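Local coordinates for polyketide synthase (Synechococcus sp., PDB 4GOX), which probably transfers a sulfonate group from PAPS to a polyketide intermediate, as the sulfotransferase domain of an olefin synthase, at residues I212-V217 and F298-P303. Sequence-based numbering, arbitrary orientation.
With A3P (adenosine-3'-5'-diphosphate), chain B.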
ATOM      1  N   ILE A 212       0.336  -5.636  12.323  1.00 39.13           N
ATOM      2  CA  ILE A 212       1.341  -4.896  13.073  1.00 38.70           C
ATOM      3  C   ILE A 212       2.710  -5.233  12.497  1.00 43.76           C
ATOM      4  O   ILE A 212       3.158  -6.376  12.597  1.00 45.21           O
ATOM      5  CB  ILE A 212       1.232  -5.211  14.588  1.00 42.14           C
ATOM      6  CG1 ILE A 212      -0.213  -4.942  15.112  1.00 42.58           C
ATOM      7  CG2 ILE A 212       2.287  -4.454  15.381  1.00 41.64           C
ATOM      8  CD1 ILE A 212      -0.765  -3.440  14.934  1.00 44.62           C
ATOM      9  N   TYR A 213       3.378  -4.222  11.908  1.00 39.93           N
ATOM     10  CA  TYR A 213       4.716  -4.347  11.323  1.00 39.69           C
ATOM     11  C   TYR A 213       5.680  -5.084  12.262  1.00 46.24           C
ATOM     12  O   TYR A 213       6.412  -5.964  11.794  1.00 47.40           O
ATOM     13  CB  TYR A 213       5.278  -2.969  10.959  1.00 38.47           C
ATOM     14  CG  TYR A 213       6.760  -2.994  10.678  1.00 38.86           C
ATOM     15  CD1 TYR A 213       7.247  -3.351   9.422  1.00 39.22           C
ATOM     16  CD2 TYR A 213       7.681  -2.685  11.675  1.00 40.79           C
ATOM     17  CE1 TYR A 213       8.617  -3.387   9.163  1.00 40.67           C
ATOM     18  CE2 TYR A 213       9.049  -2.724  11.430  1.00 43.37           C
ATOM     19  CZ  TYR A 213       9.512  -3.069  10.170  1.00 47.73           C
ATOM     20  OH  TYR A 213      10.860  -3.104   9.937  1.00 47.08           O
ATOM     21  N   GLU A 214       5.672  -4.730  13.577  1.00 41.82           N
ATOM     22  CA  GLU A 214       6.529  -5.338  14.612  1.00 44.02           C
ATOM     23  C   GLU A 214       6.258  -6.832  14.703  1.00 50.48           C
ATOM     24  O   GLU A 214       7.208  -7.586  14.799  1.00 52.87           O
ATOM     25  CB  GLU A 214       6.349  -4.660  16.000  1.00 45.92           C
ATOM     26  CG  GLU A 214       6.839  -3.215  16.081  1.00 47.64           C
ATOM     27  CD  GLU A 214       6.057  -2.141  15.330  1.00 55.55           C
ATOM     28  OE1 GLU A 214       4.932  -2.420  14.858  1.00 46.07           O
ATOM     29  OE2 GLU A 214       6.581  -1.012  15.201  1.00 43.95           O
ATOM     30  N   ASP A 215       4.979  -7.274  14.592  1.00 46.78           N
ATOM     31  CA  ASP A 215       4.661  -8.713  14.595  1.00 47.44           C
ATOM     32  C   ASP A 215       5.126  -9.358  13.259  1.00 51.54           C
ATOM     33  O   ASP A 215       5.616 -10.469  13.256  1.00 52.86           O
ATOM     34  CB  ASP A 215       3.149  -8.942  14.780  1.00 48.12           C
ATOM     35  CG  ASP A 215       2.556  -8.517  16.119  1.00 58.53           C
ATOM     36  OD1 ASP A 215       1.298  -8.449  16.220  1.00 58.85           O
ATOM     37  OD2 ASP A 215       3.340  -8.246  17.065  1.00 60.23           O
ATOM     38  N   LEU A 216       4.933  -8.661  12.125  1.00 45.42           N
ATOM     39  CA  LEU A 216       5.329  -9.168  10.823  1.00 43.91           C
ATOM     40  C   LEU A 216       6.826  -9.479  10.778  1.00 49.17           C
ATOM     41  O   LEU A 216       7.205 -10.522  10.281  1.00 48.26           O
ATOM     42  CB  LEU A 216       4.933  -8.148   9.732  1.00 41.12           C
ATOM     43  CG  LEU A 216       5.358  -8.402   8.271  1.00 44.67           C
ATOM     44  CD1 LEU A 216       4.722  -9.681   7.704  1.00 44.37           C
ATOM     45  CD2 LEU A 216       5.023  -7.178   7.404  1.00 41.86           C
ATOM     46  N   VAL A 217       7.672  -8.586  11.276  1.00 47.74           N
ATOM     47  CA  VAL A 217       9.104  -8.823  11.188  1.00 49.26           C
ATOM     48  C   VAL A 217       9.640  -9.814  12.211  1.00 56.55           C
ATOM     49  O   VAL A 217      10.660 -10.457  11.955  1.00 58.19           O
ATOM     50  CB  VAL A 217       9.963  -7.549  11.015  1.00 52.45           C
ATOM     51  CG1 VAL A 217       9.485  -6.725   9.826  1.00 49.02           C
ATOM     52  CG2 VAL A 217       9.996  -6.716  12.284  1.00 52.87           C
ATOM     53  N   PHE A 298      -3.640   0.531  18.919  1.00 52.57           N
ATOM     54  CA  PHE A 298      -2.836  -0.535  18.310  1.00 51.31           C
ATOM     55  C   PHE A 298      -1.939  -1.248  19.290  1.00 57.88           C
ATOM     56  O   PHE A 298      -1.067  -1.990  18.852  1.00 58.72           O
ATOM     57  CB  PHE A 298      -1.990  -0.008  17.139  1.00 48.95           C
ATOM     58  CG  PHE A 298      -2.767   0.740  16.106  1.00 45.25           C
ATOM     59  CD1 PHE A 298      -3.783   0.115  15.388  1.00 46.13           C
ATOM     60  CD2 PHE A 298      -2.483   2.068  15.834  1.00 44.32           C
ATOM     61  CE1 PHE A 298      -4.517   0.815  14.431  1.00 44.18           C
ATOM     62  CE2 PHE A 298      -3.202   2.763  14.856  1.00 45.34           C
ATOM     63  CZ  PHE A 298      -4.224   2.136  14.177  1.00 42.75           C
ATOM     64  N   ALA A 299      -2.160  -1.035  20.606  1.00 57.51           N
ATOM     65  CA  ALA A 299      -1.403  -1.638  21.719  1.00 60.08           C
ATOM     66  C   ALA A 299       0.087  -1.241  21.808  1.00 61.99           C
ATOM     67  O   ALA A 299       0.857  -1.938  22.463  1.00 63.32           O
ATOM     68  CB  ALA A 299      -1.569  -3.159  21.740  1.00 62.08           C
ATOM     69  N   TYR A 300       0.485  -0.102  21.204  1.00 55.22           N
ATOM     70  CA  TYR A 300       1.869   0.380  21.311  1.00 54.33           C
ATOM     71  C   TYR A 300       2.146   1.041  22.655  1.00 65.44           C
ATOM     72  O   TYR A 300       1.261   1.676  23.221  1.00 64.51           O
ATOM     73  CB  TYR A 300       2.184   1.385  20.214  1.00 50.32           C
ATOM     74  CG  TYR A 300       2.293   0.763  18.846  1.00 48.15           C
ATOM     75  CD1 TYR A 300       3.243  -0.218  18.578  1.00 49.28           C
ATOM     76  CD2 TYR A 300       1.469   1.182  17.803  1.00 45.61           C
ATOM     77  CE1 TYR A 300       3.383  -0.754  17.299  1.00 46.62           C
ATOM     78  CE2 TYR A 300       1.597   0.648  16.525  1.00 43.50           C
ATOM     79  CZ  TYR A 300       2.552  -0.321  16.280  1.00 46.05           C
ATOM     80  OH  TYR A 300       2.641  -0.867  15.025  1.00 41.82           O
ATOM     81  N   ASP A 301       3.407   0.949  23.114  1.00 68.60           N
ATOM     82  CA  ASP A 301       3.920   1.523  24.365  1.00 73.46           C
ATOM     83  C   ASP A 301       4.692   2.817  24.043  1.00 79.37           C
ATOM     84  O   ASP A 301       5.513   2.834  23.113  1.00 77.16           O
ATOM     85  CB  ASP A 301       4.836   0.496  25.056  1.00 78.76           C
ATOM     86  CG  ASP A 301       5.198   0.803  26.491  1.00101.62           C
ATOM     87  OD1 ASP A 301       4.283   1.177  27.273  1.00104.47           O
ATOM     88  OD2 ASP A 301       6.379   0.600  26.858  1.00113.78           O
ATOM     89  N   LEU A 302       4.388   3.907  24.780  1.00 79.13           N
ATOM     90  CA  LEU A 302       4.990   5.233  24.561  1.00 80.48           C
ATOM     91  C   LEU A 302       5.696   5.809  25.818  1.00 91.54           C
ATOM     92  O   LEU A 302       5.023   6.326  26.722  1.00 92.62           O
ATOM     93  CB  LEU A 302       3.942   6.231  24.002  1.00 78.13           C
ATOM     94  CG  LEU A 302       3.053   5.735  22.849  1.00 78.68           C
ATOM     95  CD1 LEU A 302       1.837   6.584  22.716  1.00 78.01           C
ATOM     96  CD2 LEU A 302       3.818   5.647  21.526  1.00 76.95           C
ATOM     97  N   PRO A 303       7.054   5.745  25.884  1.00 92.21           N
ATOM     98  CA  PRO A 303       7.753   6.274  27.074  1.00101.60           C
ATOM     99  C   PRO A 303       7.924   7.798  27.091  1.00145.40           C
ATOM    100  O   PRO A 303       8.436   8.405  26.147  1.00107.86           O
ATOM    101  CB  PRO A 303       9.086   5.526  27.071  1.00104.56           C
ATOM    102  CG  PRO A 303       9.315   5.135  25.642  1.00103.50           C
ATOM    103  CD  PRO A 303       8.004   5.167  24.905  1.00 93.76           C
TER
HETATM  104  P1  A3P B 401      13.928   2.585   7.032  1.00 53.27           P
HETATM  105  O1P A3P B 401      13.866   4.091   7.111  1.00 51.26           O
HETATM  106  O2P A3P B 401      14.723   2.118   5.830  1.00 59.43           O
HETATM  107  O3P A3P B 401      14.198   1.881   8.332  1.00 51.94           O
HETATM  108  P2  A3P B 401       7.670   1.660   3.465  1.00 41.91           P
HETATM  109  O4P A3P B 401       6.230   1.599   3.889  1.00 42.54           O
HETATM  110  O5P A3P B 401       8.203   3.009   3.091  1.00 41.96           O
HETATM  111  O6P A3P B 401       8.035   0.552   2.505  1.00 44.54           O
HETATM  112  O5' A3P B 401       8.518   1.287   4.774  1.00 43.47           O
HETATM  113  C5' A3P B 401       9.939   1.499   4.817  1.00 42.40           C
HETATM  114  C4' A3P B 401      10.510   0.778   6.034  1.00 42.93           C
HETATM  115  O4' A3P B 401      10.276  -0.623   5.985  1.00 43.45           O
HETATM  116  C3' A3P B 401      12.016   0.881   6.179  1.00 44.91           C
HETATM  117  O3' A3P B 401      12.397   2.137   6.730  1.00 52.41           O
HETATM  118  C2' A3P B 401      12.354  -0.302   7.061  1.00 44.90           C
HETATM  119  O2' A3P B 401      12.340   0.035   8.451  1.00 47.39           O
HETATM  120  C1' A3P B 401      11.247  -1.305   6.784  1.00 46.46           C
HETATM  121  N9  A3P B 401      11.857  -2.417   6.018  1.00 50.47           N
HETATM  122  C8  A3P B 401      12.248  -2.354   4.713  1.00 51.19           C
HETATM  123  N7  A3P B 401      12.811  -3.520   4.323  1.00 52.04           N
HETATM  124  C5  A3P B 401      12.787  -4.339   5.391  1.00 50.74           C
HETATM  125  C6  A3P B 401      13.261  -5.708   5.670  1.00 49.96           C
HETATM  126  N6  A3P B 401      13.828  -6.414   4.676  1.00 50.00           N
HETATM  127  N1  A3P B 401      13.060  -6.219   6.911  1.00 51.52           N
HETATM  128  C2  A3P B 401      12.455  -5.507   7.897  1.00 51.35           C
HETATM  129  N3  A3P B 401      12.033  -4.233   7.724  1.00 50.19           N
HETATM  130  C4  A3P B 401      12.163  -3.612   6.514  1.00 49.98           C
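Y300 reaches from the loop after helix 289-297 to the first turn of helix 213-218, where it meets E214 and I212. I212 ends strand 208-212, at one edge of the parallel sheet of this P-loop-clan sulfotransferase domain, and is the N-cap of that helix. From CB of Y300, CG leaves anti to the carbonyl carbon, beside the backbone N, and the ring carries the hydroxyl across to the helix, with the F298 carbonyl O over one face, 4.2 Å above its plane and toward the rim. At the tip, Y300 OH donates a hydrogen bond of 2.8 Å to E214 OE1, which sits at the ring edge, in the ring plane. The donor comes in 35° out of the carboxylate plane, and the carboxylate and ring are turned 74° apart. The same hydroxyl touches I212 CG2 at 3.6 Å, while I212 CD1 packs against F298 CB at 4.3 Å. A bend at chi2 (70°) curls E214 so that OE2 can accept from the backbone N of H157. Y213 OH donates to N3 of A3P at 2.7 Å. A glutamine at E214 would probably leave either the Y300 hydroxyl or the H157 amide facing an NH2 instead of an acceptor. Two donors on one buried carboxylate would be expected to favour its ionised form; the Y300 bond ties the loop to the helix carrying nucleotide-binding Y213.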